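Local coordinates for protein tryptophan decarboxylase 1 (PDB 6KHO) that decarboxylates L-tryptophan to tryptamine and 5-hydroxy-L-tryptophan to serotonin, using pyridoxal 5'-phosphate, in rice serotonin biosynthesis, at residues P328-C340 with R383-T395. Residues are numbered along the deposited sequence; the frame is centred on the assembly and turned at random.
With PLP (pyridoxal-5'-phosphate), chain C.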
ATOM      1  N   PRO A 328      -4.691  12.164   5.224  1.00 26.02           N
ATOM      2  CA  PRO A 328      -5.093  12.149   6.632  1.00 29.88           C
ATOM      3  C   PRO A 328      -4.022  11.550   7.523  1.00 27.89           C
ATOM      4  O   PRO A 328      -3.953  11.907   8.700  1.00 27.00           O
ATOM      5  CB  PRO A 328      -6.371  11.298   6.630  1.00 30.73           C
ATOM      6  CG  PRO A 328      -6.927  11.489   5.245  1.00 30.10           C
ATOM      7  CD  PRO A 328      -5.713  11.561   4.344  1.00 30.74           C
ATOM      8  N   HIS A 329      -3.156  10.675   6.988  1.00 27.14           N
ATOM      9  CA  HIS A 329      -2.126  10.121   7.864  1.00 28.71           C
ATOM     10  C   HIS A 329      -1.002  11.106   8.156  1.00 31.20           C
ATOM     11  O   HIS A 329      -0.067  10.755   8.884  1.00 31.50           O
ATOM     12  CB  HIS A 329      -1.578   8.786   7.319  1.00 30.34           C
ATOM     13  CG  HIS A 329      -0.674   8.901   6.126  1.00 31.51           C
ATOM     14  ND1 HIS A 329      -0.820   8.092   5.019  1.00 31.65           N
ATOM     15  CD2 HIS A 329       0.429   9.655   5.894  1.00 33.64           C
ATOM     16  CE1 HIS A 329       0.132   8.367   4.143  1.00 33.89           C
ATOM     17  NE2 HIS A 329       0.903   9.313   4.650  1.00 32.90           N
ATOM     18  N   LYS A 330      -1.075  12.326   7.634  1.00 27.63           N
ATOM     19  CA  LYS A 330      -0.201  13.384   8.120  1.00 28.63           C
ATOM     20  C   LYS A 330      -0.889  14.100   9.270  1.00 30.42           C
ATOM     21  O   LYS A 330      -0.619  13.804  10.435  1.00 32.72           O
ATOM     22  CB  LYS A 330       0.151  14.373   7.004  1.00 32.48           C
ATOM     23  CG  LYS A 330       0.956  13.747   5.902  1.00 36.69           C
ATOM     24  CD  LYS A 330       2.404  14.102   6.007  1.00 41.91           C
ATOM     25  CE  LYS A 330       2.990  14.243   4.624  1.00 38.59           C
ATOM     26  NZ  LYS A 330       4.289  13.557   4.538  1.00 46.85           N
ATOM     27  N   TRP A 331      -1.832  14.988   8.953  1.00 28.51           N
ATOM     28  CA  TRP A 331      -2.362  15.943   9.921  1.00 28.37           C
ATOM     29  C   TRP A 331      -3.846  15.730  10.232  1.00 28.42           C
ATOM     30  O   TRP A 331      -4.522  16.670  10.662  1.00 29.79           O
ATOM     31  CB  TRP A 331      -2.119  17.364   9.389  1.00 29.97           C
ATOM     32  CG  TRP A 331      -2.056  18.460  10.422  1.00 31.53           C
ATOM     33  CD1 TRP A 331      -2.096  18.329  11.789  1.00 32.54           C
ATOM     34  CD2 TRP A 331      -1.946  19.864  10.159  1.00 31.07           C
ATOM     35  NE1 TRP A 331      -2.011  19.574  12.386  1.00 32.40           N
ATOM     36  CE2 TRP A 331      -1.927  20.528  11.405  1.00 32.98           C
ATOM     37  CE3 TRP A 331      -1.857  20.628   8.980  1.00 34.18           C
ATOM     38  CZ2 TRP A 331      -1.822  21.919  11.505  1.00 33.86           C
ATOM     39  CZ3 TRP A 331      -1.759  21.998   9.081  1.00 31.51           C
ATOM     40  CH2 TRP A 331      -1.740  22.633  10.332  1.00 34.40           C
ATOM     41  N   LEU A 332      -4.389  14.530  10.040  1.00 28.83           N
ATOM     42  CA  LEU A 332      -5.803  14.343  10.372  1.00 30.58           C
ATOM     43  C   LEU A 332      -6.023  13.104  11.246  1.00 30.01           C
ATOM     44  O   LEU A 332      -7.031  12.395  11.117  1.00 31.24           O
ATOM     45  CB  LEU A 332      -6.660  14.291   9.107  1.00 28.76           C
ATOM     46  CG  LEU A 332      -8.102  14.775   9.284  1.00 34.75           C
ATOM     47  CD1 LEU A 332      -8.122  16.264   9.609  1.00 31.89           C
ATOM     48  CD2 LEU A 332      -8.953  14.466   8.050  1.00 35.34           C
ATOM     49  N   MET A 333      -5.074  12.826  12.147  1.00 28.22           N
ATOM     50  CA  MET A 333      -5.243  11.871  13.256  1.00 30.72           C
ATOM     51  C   MET A 333      -5.615  10.464  12.800  1.00 29.50           C
ATOM     52  O   MET A 333      -6.276   9.724  13.534  1.00 27.84           O
ATOM     53  CB  MET A 333      -6.287  12.372  14.256  1.00 29.68           C
ATOM     54  CG  MET A 333      -5.758  13.488  15.150  1.00 36.77           C
ATOM     55  SD  MET A 333      -7.050  14.192  16.179  1.00 47.82           S
ATOM     56  CE  MET A 333      -7.949  15.095  14.967  1.00 36.92           C
ATOM     57  N   THR A 334      -5.189  10.076  11.604  1.00 27.37           N
ATOM     58  CA  THR A 334      -5.457   8.753  11.054  1.00 28.05           C
ATOM     59  C   THR A 334      -4.121   8.060  10.816  1.00 33.63           C
ATOM     60  O   THR A 334      -3.303   8.555  10.038  1.00 32.80           O
ATOM     61  CB  THR A 334      -6.242   8.869   9.744  1.00 29.71           C
ATOM     62  OG1 THR A 334      -7.471   9.589   9.961  1.00 30.62           O
ATOM     63  CG2 THR A 334      -6.560   7.503   9.193  1.00 28.48           C
ATOM     64  N   CYS A 335      -3.884   6.928  11.480  1.00 27.15           N
ATOM     65  CA  CYS A 335      -2.578   6.284  11.365  1.00 27.43           C
ATOM     66  C   CYS A 335      -2.307   5.841   9.922  1.00 32.32           C
ATOM     67  O   CYS A 335      -3.230   5.586   9.137  1.00 29.65           O
ATOM     68  CB  CYS A 335      -2.489   5.074  12.313  1.00 29.00           C
ATOM     69  SG  CYS A 335      -3.767   3.773  12.053  1.00 34.08           S
ATOM     70  N   LEU A 336      -1.018   5.740   9.577  1.00 27.83           N
ATOM     71  CA  LEU A 336      -0.634   5.279   8.243  1.00 31.03           C
ATOM     72  C   LEU A 336      -1.201   3.883   7.972  1.00 33.53           C
ATOM     73  O   LEU A 336      -1.388   3.086   8.895  1.00 32.64           O
ATOM     74  CB  LEU A 336       0.896   5.258   8.115  1.00 33.65           C
ATOM     75  CG  LEU A 336       1.632   6.579   7.830  1.00 34.22           C
ATOM     76  CD1 LEU A 336       1.775   7.459   9.073  1.00 33.01           C
ATOM     77  CD2 LEU A 336       3.003   6.288   7.224  1.00 35.71           C
ATOM     78  N   ASP A 337      -1.500   3.578   6.698  1.00 30.45           N
ATOM     79  CA  ASP A 337      -1.461   4.508   5.553  1.00 32.71           C
ATOM     80  C   ASP A 337      -2.866   5.010   5.221  1.00 33.06           C
ATOM     81  O   ASP A 337      -3.847   4.262   5.352  1.00 31.65           O
ATOM     82  CB  ASP A 337      -0.893   3.840   4.287  1.00 34.52           C
ATOM     83  CG  ASP A 337       0.242   2.867   4.574  1.00 39.02           C
ATOM     84  OD1 ASP A 337       1.238   3.282   5.200  1.00 43.04           O
ATOM     85  OD2 ASP A 337       0.141   1.685   4.166  1.00 46.46           O
ATOM     86  N   CYS A 338      -2.951   6.260   4.765  1.00 32.14           N
ATOM     87  CA  CYS A 338      -4.229   6.837   4.367  1.00 27.64           C
ATOM     88  C   CYS A 338      -4.018   8.108   3.536  1.00 30.02           C
ATOM     89  O   CYS A 338      -3.822   9.188   4.099  1.00 29.32           O
ATOM     90  CB  CYS A 338      -5.079   7.151   5.600  1.00 29.22           C
ATOM     91  SG  CYS A 338      -6.776   7.720   5.174  1.00 32.98           S
ATOM     92  N   THR A 339      -4.040   7.991   2.210  1.00 26.29           N
ATOM     93  CA  THR A 339      -3.975   9.150   1.320  1.00 26.21           C
ATOM     94  C   THR A 339      -5.232   9.161   0.472  1.00 27.26           C
ATOM     95  O   THR A 339      -5.601   8.127  -0.092  1.00 28.97           O
ATOM     96  CB  THR A 339      -2.740   9.105   0.411  1.00 26.64           C
ATOM     97  OG1 THR A 339      -1.560   9.058   1.216  1.00 30.82           O
ATOM     98  CG2 THR A 339      -2.681  10.350  -0.500  1.00 27.78           C
ATOM     99  N   CYS A 340      -5.887  10.315   0.386  1.00 24.42           N
ATOM    100  CA  CYS A 340      -7.142  10.448  -0.344  1.00 26.69           C
ATOM    101  C   CYS A 340      -6.886  11.170  -1.659  1.00 28.25           C
ATOM    102  O   CYS A 340      -6.317  12.261  -1.661  1.00 27.55           O
ATOM    103  CB  CYS A 340      -8.169  11.207   0.498  1.00 26.44           C
ATOM    104  SG  CYS A 340      -8.581  10.272   2.011  1.00 28.85           S
ATOM    105  N   ARG A 383      -6.885  -3.260   1.543  1.00 27.65           N
ATOM    106  CA  ARG A 383      -7.427  -3.230   2.894  1.00 32.08           C
ATOM    107  C   ARG A 383      -8.671  -2.346   2.965  1.00 28.08           C
ATOM    108  O   ARG A 383      -8.897  -1.469   2.132  1.00 29.55           O
ATOM    109  CB  ARG A 383      -6.404  -2.662   3.890  1.00 30.69           C
ATOM    110  CG  ARG A 383      -5.288  -3.596   4.286  1.00 35.46           C
ATOM    111  CD  ARG A 383      -4.325  -2.894   5.265  1.00 36.20           C
ATOM    112  NE  ARG A 383      -5.022  -2.348   6.430  1.00 32.53           N
ATOM    113  CZ  ARG A 383      -5.277  -3.025   7.538  1.00 37.61           C
ATOM    114  NH1 ARG A 383      -4.894  -4.301   7.664  1.00 38.43           N
ATOM    115  NH2 ARG A 383      -5.913  -2.420   8.532  1.00 36.68           N
ATOM    116  N   PHE A 384      -9.455  -2.573   4.017  1.00 29.94           N
ATOM    117  CA  PHE A 384     -10.610  -1.748   4.382  1.00 27.85           C
ATOM    118  C   PHE A 384     -10.121  -0.486   5.107  1.00 26.46           C
ATOM    119  O   PHE A 384     -10.279  -0.320   6.317  1.00 27.18           O
ATOM    120  CB  PHE A 384     -11.543  -2.594   5.244  1.00 27.05           C
ATOM    121  CG  PHE A 384     -12.882  -1.963   5.554  1.00 25.74           C
ATOM    122  CD1 PHE A 384     -13.236  -0.712   5.060  1.00 25.84           C
ATOM    123  CD2 PHE A 384     -13.781  -2.640   6.363  1.00 27.99           C
ATOM    124  CE1 PHE A 384     -14.466  -0.156   5.365  1.00 28.03           C
ATOM    125  CE2 PHE A 384     -15.013  -2.093   6.674  1.00 30.01           C
ATOM    126  CZ  PHE A 384     -15.354  -0.850   6.181  1.00 26.53           C
ATOM    127  N   ARG A 385      -9.497   0.419   4.337  1.00 26.17           N
ATOM    128  CA  ARG A 385      -8.972   1.663   4.908  1.00 27.87           C
ATOM    129  C   ARG A 385     -10.054   2.675   5.217  1.00 27.73           C
ATOM    130  O   ARG A 385      -9.819   3.587   6.015  1.00 26.52           O
ATOM    131  CB  ARG A 385      -7.975   2.345   3.967  1.00 32.35           C
ATOM    132  CG  ARG A 385      -6.780   1.513   3.604  1.00 34.36           C
ATOM    133  CD  ARG A 385      -5.598   2.367   3.093  1.00 36.88           C
ATOM    134  NE  ARG A 385      -4.415   1.600   3.428  1.00 39.85           N
ATOM    135  CZ  ARG A 385      -3.834   0.739   2.605  1.00 44.70           C
ATOM    136  NH1 ARG A 385      -4.284   0.621   1.356  1.00 43.04           N
ATOM    137  NH2 ARG A 385      -2.789   0.021   3.033  1.00 37.73           N
ATOM    138  N   GLY A 386     -11.217   2.558   4.582  1.00 26.09           N
ATOM    139  CA  GLY A 386     -12.286   3.501   4.855  1.00 25.10           C
ATOM    140  C   GLY A 386     -12.739   3.482   6.299  1.00 26.80           C
ATOM    141  O   GLY A 386     -13.202   4.498   6.814  1.00 26.09           O
ATOM    142  N   LEU A 387     -12.581   2.341   6.980  1.00 24.07           N
ATOM    143  CA  LEU A 387     -13.140   2.196   8.317  1.00 26.58           C
ATOM    144  C   LEU A 387     -12.497   3.174   9.297  1.00 28.04           C
ATOM    145  O   LEU A 387     -13.200   3.880  10.033  1.00 24.54           O
ATOM    146  CB  LEU A 387     -12.985   0.749   8.795  1.00 23.67           C
ATOM    147  CG  LEU A 387     -13.663   0.421  10.130  1.00 26.49           C
ATOM    148  CD1 LEU A 387     -15.164   0.678  10.048  1.00 27.14           C
ATOM    149  CD2 LEU A 387     -13.402  -1.026  10.526  1.00 25.26           C
ATOM    150  N   LYS A 388     -11.161   3.237   9.325  1.00 22.88           N
ATOM    151  CA  LYS A 388     -10.519   4.104  10.311  1.00 25.76           C
ATOM    152  C   LYS A 388     -10.801   5.572  10.021  1.00 26.25           C
ATOM    153  O   LYS A 388     -10.983   6.365  10.952  1.00 26.05           O
ATOM    154  CB  LYS A 388      -9.011   3.844  10.370  1.00 26.04           C
ATOM    155  CG  LYS A 388      -8.242   4.186   9.100  1.00 25.56           C
ATOM    156  CD  LYS A 388      -6.769   3.834   9.267  1.00 29.38           C
ATOM    157  CE  LYS A 388      -6.066   3.735   7.918  1.00 29.28           C
ATOM    158  NZ  LYS A 388      -4.620   3.375   8.091  1.00 30.57           N
ATOM    159  N   LEU A 389     -10.859   5.952   8.738  1.00 24.36           N
ATOM    160  CA  LEU A 389     -11.149   7.346   8.407  1.00 25.38           C
ATOM    161  C   LEU A 389     -12.572   7.728   8.818  1.00 25.47           C
ATOM    162  O   LEU A 389     -12.794   8.808   9.383  1.00 23.03           O
ATOM    163  CB  LEU A 389     -10.936   7.583   6.911  1.00 23.86           C
ATOM    164  CG  LEU A 389     -11.058   9.041   6.481  1.00 28.69           C
ATOM    165  CD1 LEU A 389     -10.217   9.955   7.379  1.00 27.62           C
ATOM    166  CD2 LEU A 389     -10.683   9.206   4.989  1.00 27.24           C
ATOM    167  N   TRP A 390     -13.545   6.851   8.554  1.00 25.47           N
ATOM    168  CA  TRP A 390     -14.914   7.101   9.013  1.00 25.41           C
ATOM    169  C   TRP A 390     -14.985   7.148  10.540  1.00 25.57           C
ATOM    170  O   TRP A 390     -15.655   8.014  11.114  1.00 25.89           O
ATOM    171  CB  TRP A 390     -15.852   6.028   8.458  1.00 25.03           C
ATOM    172  CG  TRP A 390     -17.205   6.011   9.111  1.00 26.32           C
ATOM    173  CD1 TRP A 390     -18.232   6.886   8.897  1.00 25.92           C
ATOM    174  CD2 TRP A 390     -17.669   5.078  10.102  1.00 26.15           C
ATOM    175  NE1 TRP A 390     -19.305   6.560   9.700  1.00 30.55           N
ATOM    176  CE2 TRP A 390     -18.985   5.457  10.450  1.00 25.63           C
ATOM    177  CE3 TRP A 390     -17.091   3.973  10.742  1.00 24.45           C
ATOM    178  CZ2 TRP A 390     -19.747   4.753  11.388  1.00 26.25           C
ATOM    179  CZ3 TRP A 390     -17.857   3.261  11.673  1.00 27.63           C
ATOM    180  CH2 TRP A 390     -19.172   3.662  11.987  1.00 28.16           C
ATOM    181  N   MET A 391     -14.279   6.245  11.218  1.00 24.97           N
ATOM    182  CA  MET A 391     -14.346   6.221  12.680  1.00 26.86           C
ATOM    183  C   MET A 391     -13.801   7.507  13.293  1.00 29.69           C
ATOM    184  O   MET A 391     -14.302   7.973  14.324  1.00 26.34           O
ATOM    185  CB  MET A 391     -13.584   5.021  13.209  1.00 25.39           C
ATOM    186  CG  MET A 391     -14.376   3.736  13.119  1.00 22.82           C
ATOM    187  SD  MET A 391     -13.739   2.535  14.301  1.00 31.40           S
ATOM    188  CE  MET A 391     -14.960   1.240  14.100  1.00 31.89           C
ATOM    189  N   VAL A 392     -12.762   8.080  12.689  1.00 26.91           N
ATOM    190  CA  VAL A 392     -12.213   9.340  13.187  1.00 28.30           C
ATOM    191  C   VAL A 392     -13.251  10.453  13.062  1.00 29.69           C
ATOM    192  O   VAL A 392     -13.519  11.187  14.024  1.00 28.91           O
ATOM    193  CB  VAL A 392     -10.911   9.687  12.436  1.00 28.76           C
ATOM    194  CG1 VAL A 392     -10.555  11.160  12.626  1.00 30.36           C
ATOM    195  CG2 VAL A 392      -9.778   8.786  12.911  1.00 25.37           C
ATOM    196  N   MET A 393     -13.847  10.597  11.875  1.00 24.99           N
ATOM    197  CA  MET A 393     -14.846  11.644  11.671  1.00 28.63           C
ATOM    198  C   MET A 393     -16.111  11.381  12.483  1.00 27.09           C
ATOM    199  O   MET A 393     -16.682  12.312  13.067  1.00 26.40           O
ATOM    200  CB  MET A 393     -15.195  11.769  10.184  1.00 25.87           C
ATOM    201  CG  MET A 393     -14.144  12.500   9.344  1.00 29.05           C
ATOM    202  SD  MET A 393     -14.535  12.578   7.572  1.00 28.66           S
ATOM    203  CE  MET A 393     -14.519  10.837   7.115  1.00 24.76           C
ATOM    204  N   ARG A 394     -16.567  10.122  12.531  1.00 27.46           N
ATOM    205  CA  ARG A 394     -17.812   9.802  13.231  1.00 29.77           C
ATOM    206  C   ARG A 394     -17.677   9.995  14.739  1.00 28.02           C
ATOM    207  O   ARG A 394     -18.622  10.442  15.398  1.00 31.13           O
ATOM    208  CB  ARG A 394     -18.249   8.363  12.923  1.00 27.46           C
ATOM    209  CG  ARG A 394     -19.559   7.909  13.625  1.00 27.48           C
ATOM    210  CD  ARG A 394     -20.695   8.838  13.200  1.00 34.00           C
ATOM    211  NE  ARG A 394     -22.038   8.421  13.611  1.00 33.04           N
ATOM    212  CZ  ARG A 394     -22.798   9.118  14.445  1.00 34.42           C
ATOM    213  NH1 ARG A 394     -22.323  10.231  14.980  1.00 38.48           N
ATOM    214  NH2 ARG A 394     -24.019   8.698  14.757  1.00 33.83           N
ATOM    215  N   THR A 395     -16.521   9.663  15.312  1.00 26.46           N
ATOM    216  CA  THR A 395     -16.392   9.733  16.765  1.00 29.20           C
ATOM    217  C   THR A 395     -16.089  11.157  17.232  1.00 30.67           C
ATOM    218  O   THR A 395     -16.689  11.634  18.203  1.00 30.36           O
ATOM    219  CB  THR A 395     -15.307   8.757  17.250  1.00 29.94           C
ATOM    220  OG1 THR A 395     -15.564   7.446  16.725  1.00 26.46           O
ATOM    221  CG2 THR A 395     -15.278   8.676  18.788  1.00 28.20           C
TER
HETATM  222  N1  PLP C 601       4.146  15.429  -0.773  1.00 37.10           N
HETATM  223  C2  PLP C 601       4.075  16.269   0.321  1.00 35.48           C
HETATM  224  C2A PLP C 601       3.784  17.729   0.169  1.00 32.79           C
HETATM  225  C3  PLP C 601       4.282  15.759   1.593  1.00 39.65           C
HETATM  226  O3  PLP C 601       4.207  16.594   2.675  1.00 42.08           O
HETATM  227  C4  PLP C 601       4.544  14.406   1.772  1.00 42.48           C
HETATM  228  C4A PLP C 601       4.390  13.788   3.132  1.00 39.02           C
HETATM  229  C5  PLP C 601       4.617  13.562   0.673  1.00 39.98           C
HETATM  230  C6  PLP C 601       4.420  14.081  -0.604  1.00 39.06           C
HETATM  231  C5A PLP C 601       4.925  12.100   0.924  1.00 41.12           C
HETATM  232  O4P PLP C 601       4.692  11.274  -0.192  1.00 40.92           O
HETATM  233  P   PLP C 601       4.386   9.688  -0.008  1.00 42.61           P
HETATM  234  O1P PLP C 601       5.403   9.054   0.902  1.00 48.93           O
HETATM  235  O2P PLP C 601       4.411   9.076  -1.386  1.00 41.05           O
HETATM  236  O3P PLP C 601       3.026   9.458   0.627  1.00 35.88           O
HETATM  237  O   HOH W   1      -2.996   0.765   6.157  1.00 30.02           O
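Thr334 and Leu389 mark where the loop leading to the start of strand 339-343 of the large mixed sheet lies nearest the first turns of helix 386-420, their CA atoms 6.4 Å apart; further along, Cys338 comes nearest Arg385 in the backbone register. The carbonyls of Cys335 and Asp337 turn toward Lys388, and a cis peptide bond precedes Asp337. Lys388 suits this place because its chain, extended beyond CG, runs over the Thr334 methyl (CD to CG2 3.7 Å) and delivers NZ between these carbonyls. NZ donates to Cys335 O at 2.8 Å and to Asp337 O at 3.0 Å, approaching each from above its carbonyl plane, while Asp116 supplies a salt bridge. With an alanine here, both carbonyls would probably lose their donor and Asp116 its countercharge. Leu389, its CG anti to the backbone N (chi1 -173°), forks its methyls: CD2 reaches the thiols of Cys338 and Cys340 (SG of the latter 3.8 Å), CD1 Pro328 CB (4.1 Å). One turn beyond Lys388, Val392 fits both methyls against the loop backbone, CG2 3.7 Å from Met333 O. Thr334 OG1 donates to Leu332 O, satisfying a buried hydroxyl locally. Long Arg385 reaches its stronger partner, Asp337 of the second subunit, by a salt bridge from NH2; its own chain's Asp337 OD2, 3.6 Å from NH2, adds charge attraction only. Lys330, just before the loop, is bonded to PLP C4A; buried ammonium and apolar contacts thus join this group II decarboxylase's cofactor-bearing segment to the helix beside the dimer interface.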